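Local coordinates for protein dephospho-CoA kinase (Legionella pneumophila subsp. pneumophila, PDB 4TTR) that probably catalyses the last step of coenzyme A biosynthesis, using ATP to phosphorylate the 3'-hydroxyl group of dephospho-CoA, at residues G20-I25 against L128-H133; S119-I124 against K206-A211; Q139-V144 against A182-L187; S150-I155 against A168-Q173. All blocks are in the same frame, centred on the assembly; numbering follows the deposited sequence.

Contact 1 of 4, residues G20-I25 against L128-H133; sequences GLTGNI and LLFNKH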
loop_
_atom_site.group_PDB
_atom_site.type_symbol
_atom_site.label_atom_id
_atom_site.label_comp_id
_atom_site.label_asym_id
_atom_site.label_seq_id
_atom_site.Cartn_x
_atom_site.Cartn_y
_atom_site.Cartn_z
ATOM N N GLY A 20 2.634 -9.812 -0.783
ATOM C CA GLY A 20 2.655 -8.376 -0.590
ATOM C C GLY A 20 2.083 -7.663 -1.797
ATOM O O GLY A 20 2.527 -7.891 -2.919
ATOM N N LEU A 21 1.088 -6.812 -1.564
ATOM C CA LEU A 21 0.493 -6.004 -2.623
ATOM C C LEU A 21 1.018 -4.571 -2.574
ATOM O O LEU A 21 0.821 -3.857 -1.589
ATOM C CB LEU A 21 -1.034 -6.010 -2.511
ATOM C CG LEU A 21 -1.781 -5.060 -3.454
ATOM C CD1 LEU A 21 -1.522 -5.417 -4.903
ATOM C CD2 LEU A 21 -3.269 -5.070 -3.163
ATOM N N THR A 22 1.695 -4.168 -3.642
ATOM C CA THR A 22 2.207 -2.811 -3.776
ATOM C C THR A 22 1.721 -2.214 -5.085
ATOM O O THR A 22 1.278 -2.930 -5.979
ATOM C CB THR A 22 3.749 -2.768 -3.746
ATOM O OG1 THR A 22 4.281 -3.499 -4.860
ATOM C CG2 THR A 22 4.273 -3.362 -2.466
ATOM N N GLY A 23 1.809 -0.898 -5.201
ATOM C CA GLY A 23 1.433 -0.241 -6.433
ATOM C C GLY A 23 1.983 1.161 -6.505
ATOM O O GLY A 23 2.132 1.823 -5.477
ATOM N N ASN A 24 2.293 1.618 -7.715
ATOM C CA ASN A 24 2.721 2.992 -7.882
ATOM C C ASN A 24 1.496 3.893 -7.816
ATOM O O ASN A 24 0.413 3.470 -7.416
ATOM C CB ASN A 24 3.518 3.191 -9.188
ATOM C CG ASN A 24 2.692 2.968 -10.452
ATOM O OD1 ASN A 24 1.482 2.779 -10.409
ATOM N ND2 ASN A 24 3.364 3.005 -11.598
ATOM N N ILE A 25 1.666 5.136 -8.226
ATOM C CA ILE A 25 0.676 6.157 -7.953
ATOM C C ILE A 25 -0.487 6.017 -8.930
ATOM O O ILE A 25 -0.282 5.885 -10.139
ATOM C CB ILE A 25 1.329 7.554 -8.023
ATOM C CG1 ILE A 25 2.362 7.688 -6.900
ATOM C CG2 ILE A 25 0.298 8.660 -7.879
ATOM C CD1 ILE A 25 3.700 6.946 -7.130
ATOM N N LEU A 128 4.654 1.231 -1.442
ATOM C CA LEU A 128 5.502 1.001 -2.611
ATOM C C LEU A 128 6.962 0.745 -2.233
ATOM O O LEU A 128 7.575 -0.219 -2.699
ATOM C CB LEU A 128 5.408 2.202 -3.556
ATOM C CG LEU A 128 6.326 2.222 -4.782
ATOM C CD1 LEU A 128 5.998 1.078 -5.730
ATOM C CD2 LEU A 128 6.213 3.564 -5.489
ATOM N N LEU A 129 7.505 1.618 -1.389
ATOM C CA LEU A 129 8.893 1.521 -0.947
ATOM C C LEU A 129 8.988 0.874 0.430
ATOM O O LEU A 129 9.639 1.403 1.332
ATOM C CB LEU A 129 9.537 2.908 -0.910
ATOM C CG LEU A 129 9.531 3.688 -2.221
ATOM C CD1 LEU A 129 9.914 5.131 -1.950
ATOM C CD2 LEU A 129 10.478 3.059 -3.230
ATOM N N PHE A 130 8.338 -0.274 0.588
ATOM C CA PHE A 130 8.310 -0.953 1.874
ATOM C C PHE A 130 9.697 -1.465 2.253
ATOM O O PHE A 130 10.466 -1.915 1.400
ATOM C CB PHE A 130 7.307 -2.111 1.852
ATOM C CG PHE A 130 7.711 -3.258 0.965
ATOM C CD1 PHE A 130 7.452 -3.227 -0.395
ATOM C CD2 PHE A 130 8.338 -4.373 1.497
ATOM C CE1 PHE A 130 7.819 -4.282 -1.207
ATOM C CE2 PHE A 130 8.706 -5.431 0.688
ATOM C CZ PHE A 130 8.447 -5.386 -0.664
ATOM N N ASN A 131 10.014 -1.375 3.540
ATOM C CA ASN A 131 11.255 -1.924 4.063
ATOM C C ASN A 131 11.162 -3.442 4.092
ATOM O O ASN A 131 10.308 -4.006 4.780
ATOM C CB ASN A 131 11.541 -1.375 5.465
ATOM C CG ASN A 131 12.929 -1.737 5.969
ATOM O OD1 ASN A 131 13.568 -2.661 5.468
ATOM N ND2 ASN A 131 13.400 -1.003 6.969
ATOM N N LYS A 132 12.042 -4.098 3.343
ATOM C CA LYS A 132 12.003 -5.552 3.226
ATOM C C LYS A 132 12.300 -6.194 4.574
ATOM O O LYS A 132 11.719 -7.219 4.924
ATOM C CB LYS A 132 13.007 -6.053 2.183
ATOM C CG LYS A 132 13.309 -5.072 1.064
ATOM C CD LYS A 132 13.984 -5.760 -0.104
ATOM C CE LYS A 132 13.044 -5.853 -1.289
ATOM N NZ LYS A 132 13.570 -6.751 -2.351
ATOM N N HIS A 133 13.207 -5.580 5.330
ATOM C CA HIS A 133 13.583 -6.086 6.645
ATOM C C HIS A 133 12.385 -6.116 7.586
ATOM O O HIS A 133 12.394 -6.831 8.587
ATOM C CB HIS A 133 14.703 -5.233 7.251
ATOM C CG HIS A 133 16.012 -5.351 6.532
ATOM N ND1 HIS A 133 16.129 -5.923 5.282
ATOM C CD2 HIS A 133 17.263 -4.976 6.891
ATOM C CE1 HIS A 133 17.393 -5.890 4.902
ATOM N NE2 HIS A 133 18.102 -5.321 5.860
HETATM O O HOH W 1 7.177 -2.598 -4.375
#

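Contact 2 of 4, residues S119-I124 against K206-A211; sequences SPYCLI and KYLREA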
loop_
_atom_site.group_PDB
_atom_site.type_symbol
_atom_site.label_atom_id
_atom_site.label_comp_id
_atom_site.label_asym_id
_atom_site.label_seq_id
_atom_site.Cartn_x
_atom_site.Cartn_y
_atom_site.Cartn_z
ATOM N N SER A 119 -8.220 -18.000 4.628
ATOM C CA SER A 119 -8.040 -18.245 3.201
ATOM C C SER A 119 -6.752 -19.033 2.937
ATOM O O SER A 119 -5.881 -19.099 3.804
ATOM C CB SER A 119 -8.032 -16.918 2.433
ATOM O OG SER A 119 -7.040 -16.036 2.926
ATOM N N PRO A 120 -6.634 -19.644 1.741
ATOM C CA PRO A 120 -5.476 -20.483 1.400
ATOM C C PRO A 120 -4.166 -19.704 1.356
ATOM O O PRO A 120 -3.099 -20.263 1.610
ATOM C CB PRO A 120 -5.829 -21.028 0.008
ATOM C CG PRO A 120 -7.295 -20.843 -0.129
ATOM C CD PRO A 120 -7.630 -19.626 0.655
ATOM N N TYR A 121 -4.250 -18.428 0.999
ATOM C CA TYR A 121 -3.115 -17.525 1.110
ATOM C C TYR A 121 -3.657 -16.158 1.494
ATOM O O TYR A 121 -4.865 -15.923 1.410
ATOM C CB TYR A 121 -2.311 -17.462 -0.193
ATOM C CG TYR A 121 -3.053 -16.822 -1.343
ATOM C CD1 TYR A 121 -3.835 -17.586 -2.201
ATOM C CD2 TYR A 121 -2.973 -15.456 -1.570
ATOM C CE1 TYR A 121 -4.518 -17.009 -3.245
ATOM C CE2 TYR A 121 -3.654 -14.870 -2.613
ATOM C CZ TYR A 121 -4.426 -15.649 -3.446
ATOM O OH TYR A 121 -5.106 -15.077 -4.491
ATOM N N CYS A 122 -2.766 -15.268 1.921
ATOM C CA CYS A 122 -3.157 -13.953 2.425
ATOM C C CYS A 122 -2.516 -12.847 1.599
ATOM O O CYS A 122 -1.387 -12.977 1.135
ATOM C CB CYS A 122 -2.760 -13.810 3.899
ATOM S SG CYS A 122 -3.312 -12.281 4.705
ATOM N N LEU A 123 -3.256 -11.762 1.419
ATOM C CA LEU A 123 -2.759 -10.587 0.722
ATOM C C LEU A 123 -2.534 -9.457 1.721
ATOM O O LEU A 123 -3.432 -9.110 2.480
ATOM C CB LEU A 123 -3.748 -10.159 -0.359
ATOM C CG LEU A 123 -3.220 -9.215 -1.433
ATOM C CD1 LEU A 123 -2.296 -9.952 -2.390
ATOM C CD2 LEU A 123 -4.384 -8.601 -2.179
ATOM N N ILE A 124 -1.324 -8.905 1.727
ATOM C CA ILE A 124 -0.975 -7.798 2.608
ATOM C C ILE A 124 -0.661 -6.553 1.779
ATOM O O ILE A 124 0.366 -6.491 1.104
ATOM C CB ILE A 124 0.241 -8.136 3.500
ATOM C CG1 ILE A 124 0.046 -9.488 4.194
ATOM C CG2 ILE A 124 0.462 -7.033 4.527
ATOM C CD1 ILE A 124 1.252 -9.962 4.986
ATOM N N LYS A 206 -2.578 -18.635 -9.754
ATOM C CA LYS A 206 -1.144 -18.845 -9.597
ATOM C C LYS A 206 -0.763 -18.981 -8.122
ATOM O O LYS A 206 -0.000 -19.868 -7.753
ATOM C CB LYS A 206 -0.370 -17.695 -10.236
ATOM C CG LYS A 206 1.130 -17.904 -10.315
ATOM C CD LYS A 206 1.826 -16.618 -10.738
ATOM C CE LYS A 206 3.230 -16.881 -11.242
ATOM N NZ LYS A 206 3.893 -15.635 -11.706
ATOM N N TYR A 207 -1.297 -18.099 -7.281
ATOM C CA TYR A 207 -0.985 -18.114 -5.853
ATOM C C TYR A 207 -1.553 -19.352 -5.160
ATOM O O TYR A 207 -0.903 -19.932 -4.291
ATOM C CB TYR A 207 -1.518 -16.847 -5.173
ATOM C CG TYR A 207 -0.865 -15.564 -5.638
ATOM C CD1 TYR A 207 0.490 -15.512 -5.927
ATOM C CD2 TYR A 207 -1.607 -14.401 -5.784
ATOM C CE1 TYR A 207 1.086 -14.339 -6.347
ATOM C CE2 TYR A 207 -1.021 -13.225 -6.206
ATOM C CZ TYR A 207 0.326 -13.199 -6.485
ATOM O OH TYR A 207 0.913 -12.026 -6.908
ATOM N N LEU A 208 -2.768 -19.748 -5.534
ATOM C CA LEU A 208 -3.352 -20.992 -5.036
ATOM C C LEU A 208 -2.444 -22.177 -5.350
ATOM O O LEU A 208 -2.187 -23.018 -4.493
ATOM C CB LEU A 208 -4.733 -21.234 -5.650
ATOM C CG LEU A 208 -5.916 -20.395 -5.164
ATOM C CD1 LEU A 208 -7.171 -20.808 -5.915
ATOM C CD2 LEU A 208 -6.128 -20.533 -3.661
ATOM N N ARG A 209 -1.968 -22.230 -6.589
ATOM C CA ARG A 209 -1.116 -23.324 -7.038
ATOM C C ARG A 209 0.182 -23.374 -6.237
ATOM O O ARG A 209 0.564 -24.423 -5.727
ATOM C CB ARG A 209 -0.813 -23.182 -8.533
ATOM C CG ARG A 209 -0.118 -24.386 -9.147
ATOM C CD ARG A 209 0.232 -24.160 -10.611
ATOM N NE ARG A 209 1.306 -23.186 -10.781
ATOM C CZ ARG A 209 2.585 -23.424 -10.505
ATOM N NH1 ARG A 209 2.961 -24.605 -10.031
ATOM N NH2 ARG A 209 3.489 -22.475 -10.694
ATOM N N GLU A 210 0.850 -22.232 -6.120
ATOM C CA GLU A 210 2.140 -22.170 -5.443
ATOM C C GLU A 210 2.032 -22.346 -3.927
ATOM O O GLU A 210 2.923 -22.924 -3.309
ATOM C CB GLU A 210 2.835 -20.849 -5.777
ATOM C CG GLU A 210 3.633 -20.912 -7.077
ATOM C CD GLU A 210 3.968 -19.544 -7.644
ATOM O OE1 GLU A 210 3.429 -18.536 -7.143
ATOM O OE2 GLU A 210 4.773 -19.479 -8.600
ATOM N N ALA A 211 0.951 -21.862 -3.326
ATOM C CA ALA A 211 0.735 -22.068 -1.894
ATOM C C ALA A 211 0.465 -23.541 -1.594
ATOM O O ALA A 211 0.777 -24.032 -0.511
ATOM C CB ALA A 211 -0.420 -21.209 -1.395
#

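Contact 3 of 4, residues Q139-V144 against A182-L187; sequences QKVLLV and AADDVL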
loop_
_atom_site.group_PDB
_atom_site.type_symbol
_atom_site.label_atom_id
_atom_site.label_comp_id
_atom_site.label_asym_id
_atom_site.label_seq_id
_atom_site.Cartn_x
_atom_site.Cartn_y
_atom_site.Cartn_z
ATOM N N GLN A 139 6.099 -14.380 0.732
ATOM C CA GLN A 139 6.490 -15.353 -0.283
ATOM C C GLN A 139 6.613 -14.682 -1.642
ATOM O O GLN A 139 7.482 -15.022 -2.444
ATOM C CB GLN A 139 5.474 -16.495 -0.386
ATOM C CG GLN A 139 5.480 -17.508 0.743
ATOM C CD GLN A 139 6.869 -17.900 1.176
ATOM O OE1 GLN A 139 7.662 -18.442 0.393
ATOM N NE2 GLN A 139 7.164 -17.653 2.450
ATOM N N LYS A 140 5.712 -13.740 -1.894
ATOM C CA LYS A 140 5.636 -13.064 -3.177
ATOM C C LYS A 140 5.393 -11.580 -2.980
ATOM O O LYS A 140 4.833 -11.168 -1.965
ATOM C CB LYS A 140 4.512 -13.651 -4.029
ATOM C CG LYS A 140 4.653 -15.119 -4.336
ATOM C CD LYS A 140 5.772 -15.363 -5.319
ATOM C CE LYS A 140 5.570 -16.674 -6.031
ATOM N NZ LYS A 140 6.692 -16.993 -6.939
ATOM N N VAL A 141 5.817 -10.791 -3.961
ATOM C CA VAL A 141 5.449 -9.386 -4.036
ATOM C C VAL A 141 4.749 -9.135 -5.369
ATOM O O VAL A 141 5.228 -9.551 -6.427
ATOM C CB VAL A 141 6.675 -8.461 -3.889
ATOM C CG1 VAL A 141 6.281 -6.998 -4.085
ATOM C CG2 VAL A 141 7.321 -8.654 -2.522
ATOM N N LEU A 142 3.600 -8.477 -5.290
ATOM C CA LEU A 142 2.837 -8.063 -6.458
ATOM C C LEU A 142 2.875 -6.544 -6.551
ATOM O O LEU A 142 2.509 -5.845 -5.607
ATOM C CB LEU A 142 1.392 -8.567 -6.371
ATOM C CG LEU A 142 0.385 -8.042 -7.398
ATOM C CD1 LEU A 142 0.799 -8.409 -8.816
ATOM C CD2 LEU A 142 -0.993 -8.593 -7.088
ATOM N N LEU A 143 3.341 -6.046 -7.688
ATOM C CA LEU A 143 3.408 -4.615 -7.939
ATOM C C LEU A 143 2.427 -4.231 -9.039
ATOM O O LEU A 143 2.528 -4.712 -10.165
ATOM C CB LEU A 143 4.832 -4.212 -8.317
ATOM C CG LEU A 143 5.038 -2.817 -8.908
ATOM C CD1 LEU A 143 4.496 -1.737 -7.984
ATOM C CD2 LEU A 143 6.516 -2.605 -9.184
ATOM N N VAL A 144 1.469 -3.376 -8.700
ATOM C CA VAL A 144 0.491 -2.892 -9.668
ATOM C C VAL A 144 0.942 -1.552 -10.224
ATOM O O VAL A 144 1.245 -0.636 -9.466
ATOM C CB VAL A 144 -0.902 -2.739 -9.039
ATOM C CG1 VAL A 144 -1.928 -2.338 -10.097
ATOM C CG2 VAL A 144 -1.316 -4.032 -8.355
ATOM N N ALA A 182 12.525 -6.445 -8.194
ATOM C CA ALA A 182 12.297 -7.275 -7.017
ATOM C C ALA A 182 10.951 -7.986 -7.074
ATOM O O ALA A 182 10.819 -9.115 -6.605
ATOM C CB ALA A 182 12.386 -6.430 -5.753
ATOM N N ALA A 183 9.954 -7.319 -7.645
ATOM C CA ALA A 183 8.604 -7.860 -7.694
ATOM C C ALA A 183 8.578 -9.185 -8.444
ATOM O O ALA A 183 9.225 -9.335 -9.479
ATOM C CB ALA A 183 7.660 -6.865 -8.347
ATOM N N ASP A 184 7.832 -10.147 -7.911
ATOM C CA ASP A 184 7.690 -11.449 -8.550
ATOM C C ASP A 184 6.690 -11.363 -9.688
ATOM O O ASP A 184 6.832 -12.035 -10.707
ATOM C CB ASP A 184 7.261 -12.501 -7.529
ATOM C CG ASP A 184 8.254 -12.640 -6.399
ATOM O OD1 ASP A 184 9.306 -13.275 -6.622
ATOM O OD2 ASP A 184 7.995 -12.098 -5.300
ATOM N N ASP A 185 5.686 -10.513 -9.512
ATOM C CA ASP A 185 4.704 -10.262 -10.555
ATOM C C ASP A 185 4.382 -8.776 -10.634
ATOM O O ASP A 185 4.258 -8.099 -9.612
ATOM C CB ASP A 185 3.432 -11.066 -10.302
ATOM C CG ASP A 185 3.694 -12.558 -10.234
ATOM O OD1 ASP A 185 3.867 -13.183 -11.304
ATOM O OD2 ASP A 185 3.730 -13.104 -9.112
ATOM N N VAL A 186 4.272 -8.281 -11.863
ATOM C CA VAL A 186 3.887 -6.908 -12.128
ATOM C C VAL A 186 2.590 -6.902 -12.928
ATOM O O VAL A 186 2.536 -7.414 -14.043
ATOM C CB VAL A 186 4.986 -6.155 -12.899
ATOM C CG1 VAL A 186 4.533 -4.742 -13.247
ATOM C CG2 VAL A 186 6.276 -6.125 -12.088
ATOM N N LEU A 187 1.547 -6.324 -12.344
ATOM C CA LEU A 187 0.261 -6.191 -13.012
ATOM C C LEU A 187 0.178 -4.823 -13.669
ATOM O O LEU A 187 0.022 -3.807 -12.990
ATOM C CB LEU A 187 -0.887 -6.379 -12.016
ATOM C CG LEU A 187 -2.267 -6.730 -12.576
ATOM C CD1 LEU A 187 -3.192 -7.099 -11.426
ATOM C CD2 LEU A 187 -2.868 -5.595 -13.387
HETATM O O HOH W 2 5.087 -15.427 -9.142
HETATM O O HOH W 3 8.805 -16.380 -5.521
#

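Contact 4 of 4, residues S150-I155 against A168-Q173; sequences SQLDRI and AILATQ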
loop_
_atom_site.group_PDB
_atom_site.type_symbol
_atom_site.label_atom_id
_atom_site.label_comp_id
_atom_site.label_asym_id
_atom_site.label_seq_id
_atom_site.Cartn_x
_atom_site.Cartn_y
_atom_site.Cartn_z
ATOM N N SER A 150 -2.799 6.946 -18.035
ATOM C CA SER A 150 -3.838 6.489 -17.113
ATOM C C SER A 150 -3.709 7.132 -15.737
ATOM O O SER A 150 -4.710 7.473 -15.104
ATOM C CB SER A 150 -3.789 4.964 -16.962
ATOM O OG SER A 150 -3.958 4.310 -18.211
ATOM N N GLN A 151 -2.474 7.262 -15.262
ATOM C CA GLN A 151 -2.209 7.881 -13.965
ATOM C C GLN A 151 -2.651 9.338 -13.943
ATOM O O GLN A 151 -3.179 9.820 -12.943
ATOM C CB GLN A 151 -0.722 7.807 -13.621
ATOM C CG GLN A 151 -0.160 6.413 -13.433
ATOM C CD GLN A 151 1.329 6.444 -13.162
ATOM O OE1 GLN A 151 2.131 6.651 -14.073
ATOM N NE2 GLN A 151 1.708 6.261 -11.903
ATOM N N LEU A 152 -2.414 10.046 -15.041
ATOM C CA LEU A 152 -2.757 11.459 -15.098
ATOM C C LEU A 152 -4.266 11.631 -15.046
ATOM O O LEU A 152 -4.776 12.475 -14.308
ATOM C CB LEU A 152 -2.186 12.115 -16.358
ATOM C CG LEU A 152 -0.669 12.328 -16.364
ATOM C CD1 LEU A 152 -0.223 12.931 -17.685
ATOM C CD2 LEU A 152 -0.217 13.212 -15.205
ATOM N N ASP A 153 -4.977 10.819 -15.822
ATOM C CA ASP A 153 -6.433 10.856 -15.830
ATOM C C ASP A 153 -6.969 10.617 -14.428
ATOM O O ASP A 153 -7.861 11.323 -13.960
ATOM C CB ASP A 153 -6.993 9.811 -16.796
ATOM C CG ASP A 153 -6.597 10.077 -18.236
ATOM O OD1 ASP A 153 -6.420 11.259 -18.599
ATOM O OD2 ASP A 153 -6.460 9.100 -19.004
ATOM N N ARG A 154 -6.400 9.624 -13.755
ATOM C CA ARG A 154 -6.825 9.264 -12.412
ATOM C C ARG A 154 -6.525 10.392 -11.427
ATOM O O ARG A 154 -7.326 10.677 -10.536
ATOM C CB ARG A 154 -6.128 7.976 -11.973
ATOM C CG ARG A 154 -6.930 7.105 -11.019
ATOM C CD ARG A 154 -7.232 5.747 -11.637
ATOM N NE ARG A 154 -6.016 5.046 -12.045
ATOM C CZ ARG A 154 -6.000 3.944 -12.791
ATOM N NH1 ARG A 154 -7.135 3.427 -13.244
ATOM N NH2 ARG A 154 -4.845 3.381 -13.119
ATOM N N ILE A 155 -5.372 11.034 -11.598
ATOM C CA ILE A 155 -4.936 12.094 -10.693
ATOM C C ILE A 155 -5.704 13.394 -10.924
ATOM O O ILE A 155 -5.991 14.125 -9.978
ATOM C CB ILE A 155 -3.419 12.354 -10.837
ATOM C CG1 ILE A 155 -2.641 11.298 -10.055
ATOM C CG2 ILE A 155 -3.030 13.743 -10.312
ATOM C CD1 ILE A 155 -1.174 11.228 -10.405
ATOM N N ALA A 168 3.609 16.933 -12.825
ATOM C CA ALA A 168 4.617 17.371 -11.866
ATOM C C ALA A 168 4.610 16.476 -10.630
ATOM O O ALA A 168 5.648 16.257 -10.004
ATOM C CB ALA A 168 4.382 18.820 -11.473
ATOM N N ILE A 169 3.431 15.968 -10.282
ATOM C CA ILE A 169 3.298 15.015 -9.185
ATOM C C ILE A 169 3.904 13.677 -9.589
ATOM O O ILE A 169 4.614 13.047 -8.806
ATOM C CB ILE A 169 1.822 14.831 -8.781
ATOM C CG1 ILE A 169 1.327 16.082 -8.054
ATOM C CG2 ILE A 169 1.646 13.612 -7.880
ATOM C CD1 ILE A 169 -0.170 16.283 -8.122
ATOM N N LEU A 170 3.620 13.246 -10.813
ATOM C CA LEU A 170 4.190 12.007 -11.329
ATOM C C LEU A 170 5.697 12.137 -11.516
ATOM O O LEU A 170 6.432 11.161 -11.372
ATOM C CB LEU A 170 3.537 11.617 -12.655
ATOM C CG LEU A 170 2.062 11.209 -12.619
ATOM C CD1 LEU A 170 1.649 10.697 -13.982
ATOM C CD2 LEU A 170 1.777 10.161 -11.551
ATOM N N ALA A 171 6.146 13.349 -11.832
ATOM C CA ALA A 171 7.561 13.608 -12.080
ATOM C C ALA A 171 8.407 13.371 -10.832
ATOM O O ALA A 171 9.606 13.105 -10.933
ATOM C CB ALA A 171 7.754 15.040 -12.582
ATOM N N THR A 172 7.779 13.454 -9.662
ATOM C CA THR A 172 8.497 13.373 -8.394
ATOM C C THR A 172 8.347 12.019 -7.696
ATOM O O THR A 172 8.826 11.837 -6.576
ATOM C CB THR A 172 8.021 14.477 -7.433
ATOM O OG1 THR A 172 6.591 14.460 -7.351
ATOM C CG2 THR A 172 8.484 15.839 -7.926
ATOM N N GLN A 173 7.699 11.067 -8.354
ATOM C CA GLN A 173 7.499 9.753 -7.752
ATOM C C GLN A 173 8.807 8.976 -7.682
ATOM O O GLN A 173 9.729 9.246 -8.445
ATOM C CB GLN A 173 6.454 8.962 -8.534
ATOM C CG GLN A 173 5.135 9.694 -8.666
ATOM C CD GLN A 173 4.576 10.135 -7.324
ATOM O OE1 GLN A 173 4.808 9.492 -6.300
ATOM N NE2 GLN A 173 3.843 11.241 -7.322
#

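Contact 1 of 4, residues G20-I25 against L128-H133
Thr22 OG1 is gripped by two groups: the carbonyl oxygen of Leu142 on the neighbouring strand, and a water at 3.1 Å from OG1 that also serves Leu128. That water donates to Leu128 O at 2.9 Å, so it carries the polar link between strand 18-23 and the loop that follows strand 122-125. Threonine suits the place because its second branch is apolar. With chi1 at 63°, OG1 sits between the backbone N and the carbonyl carbon, while CG2 lies beside the N and is turned to Phe130. CG2 comes obliquely to the ring, 3.8 Å from Phe130 CD1, and the two side chains cross at roughly a right angle. The water lies in the plane of the Phe130 ring, at its edge. Further along, Leu128 packs its CB 3.8 Å from Gly23 O, and its CD1 reaches Asn24 N at 4.2 Å. Gly23 fits the first glycine of a Walker A sequence, the P-loop predicted to bind ATP through residues 26-31, where a 1,3-butanediol molecule is bound in this crystal. Arg179 secures the loop from elsewhere, through a cation-pi contact with the Phe130 ring and a bond from NH1 to Phe130 O. The chemistry thus divides Thr22 in two: its buried hydroxyl is satisfied by Leu142 O and the bridging water, while its methyl serves the Phe130 ring.

Contact 2 of 4, residues S119-I124 against K206-A211
Tyr121 and Tyr207 meet as an offset edge-to-face pair where the long C-terminal helix 192-213 packs against the segment that leads into strand 122-125, in the parallel sheet of a P-loop NTPase fold. Their planes are turned 63° apart with centroids 5.4 Å from each other, and Tyr207 directs its edge at the face of Tyr121. The methylene of Tyr207 makes the closer approach: CB lies 3.6 Å from the centroid of the Tyr121 ring, 14° from the ring normal, in a CH-pi contact almost over the centre. Tyr207 CG is anti to its carbonyl carbon (chi1 -65°), which carries the ring off obliquely on the CE2 side, with Tyr207 CD2 near Tyr121 CE2 and OH; that hydroxyl lies at the edge of the Tyr207 ring. Tyrosine suits position Tyr121 because its flat ring packs against the helix while its hydroxyl bonds to His204 ND1, about one turn before Tyr207. Leu208 comes from another direction. Its CD2 stands at the edge of the Tyr121 ring, near the ring plane and 3.9 Å from Tyr121 CE1, and the same methyl is 3.7 Å from Pro120 CB. The compact proline ring thus extends the apolar surface beyond the tyrosine, and small Ala211 lets the helix come near the backbone there, its CB 4.1 Å from Pro120 O. Ser119 OG donates to Tyr121 O at 2.7 Å, from above the carbonyl plane.

Contact 3 of 4, residues Q139-V144 against A182-L187
Val141 is bonded on both its backbone N and its O to the turn that enters strand 185-188. Its N-H donates to Asp184 OD2 at 2.9 Å, using the anti lone pair of that oxygen, so a carboxylate takes the place of a backbone acceptor. Val141 O in turn accepts from two amides: Asp185 N, nearly along the C=O axis at 3.3 Å, and Asp184 N at 3.1 Å, tilted 19° from the carbonyl plane. Regular parallel pairing follows, with Leu143 N giving a nearly straight bond (172°) to Asp185 O at 3.0 Å and Leu187 N donating to Leu143 O at 2.9 Å. Strand 185-188 is thereby added beside strand 140-145 as an edge strand of the parallel sheet of the P-loop NTPase fold. Lys140 bends at chi2 (-71°) and lays CD across the Asp184 carboxylate; its NZ reaches Asp185 OD2 through a water, while Asp185 OD1 forms a salt bridge with Lys206. The branched apolar chains of Leu142, Val144 and Leu187 fill the helix-covered face, with Leu142 CD1 4.1 Å from Leu187 CB. Leu142 and Leu187 are covered by helices 192-213 and 29-38, and Val144 by helix 29-38. On the face with Val186, small Ala183, just past the end of its helix, sets its CB 3.9 Å from Leu143 CB.

Contact 4 of 4, residues S150-I155 against A168-Q173
The side-chain amide of Gln151 turns one face to Leu170, whose two methyls both lie over it: CD2 is 3.9 Å from Gln151 NE2 and CD1 is 4.1 Å from Gln151 OE1. At its edge, NE2 donates to Ile25 O of the P-loop region, a bond that holds the amide while the leucine covers it. The side chain is extended beyond CG, which carries this polar end past the helix surface, and glutamine suits the place because its flat end can do both jobs. Leu170 also packs between Leu152 and Ile155. Its CD1 meets Leu152 CD2 at 3.4 Å and its CD2 meets Ile155 CD1 at 3.3 Å, separations tighter than usual for carbon and doubtful in detail at this resolution. Leu170 and Ile155 slide past each other in opposite directions, whereas Leu152 comes in at a slant. Helices 148-159 and 163-171, joined by a short turn, are a pair of consecutive helices, probably part of the lid that P-loop kinases place over the nucleotide site. Leu152, further covered by Ala166 and Leu167, and Ile155 give this pair its branched apolar interior. From helix 148-159, Arg154 NH2 bonds to Ala26 O of the predicted ATP-binding loop. Ile169 adds a looser contact, its CD1 lying 4.4 Å from Ile155 CG2. Near the C-terminal end of helix 163-171, Thr172 OG1 donates to Ile169 O at 2.8 Å, from above the carbonyl plane.

Contacts 1, 2 and 3 all reach the five-stranded parallel sheet, whose strands run 42-45, 122-125, 18-23, 140-145 and 185-188 across it. Strand 18-23 of contact 1 lies between the strands of contacts 2 and 3, and the centres of contacts 1 and 3 are about 9 Å apart. Lys206 joins contact 2 to contact 3 by a salt bridge with Asp185. Contact 4 stands about 31 Å from contact 2 between centres, and touches contact 1 through Gln151 and Ile25. Along the chain, the segments of contacts 1 and 2 alternate; those of contact 2 enclose contact 3, which in turn encloses contact 4. The predicted ATP-binding loop thus lies between sheet and helix pair.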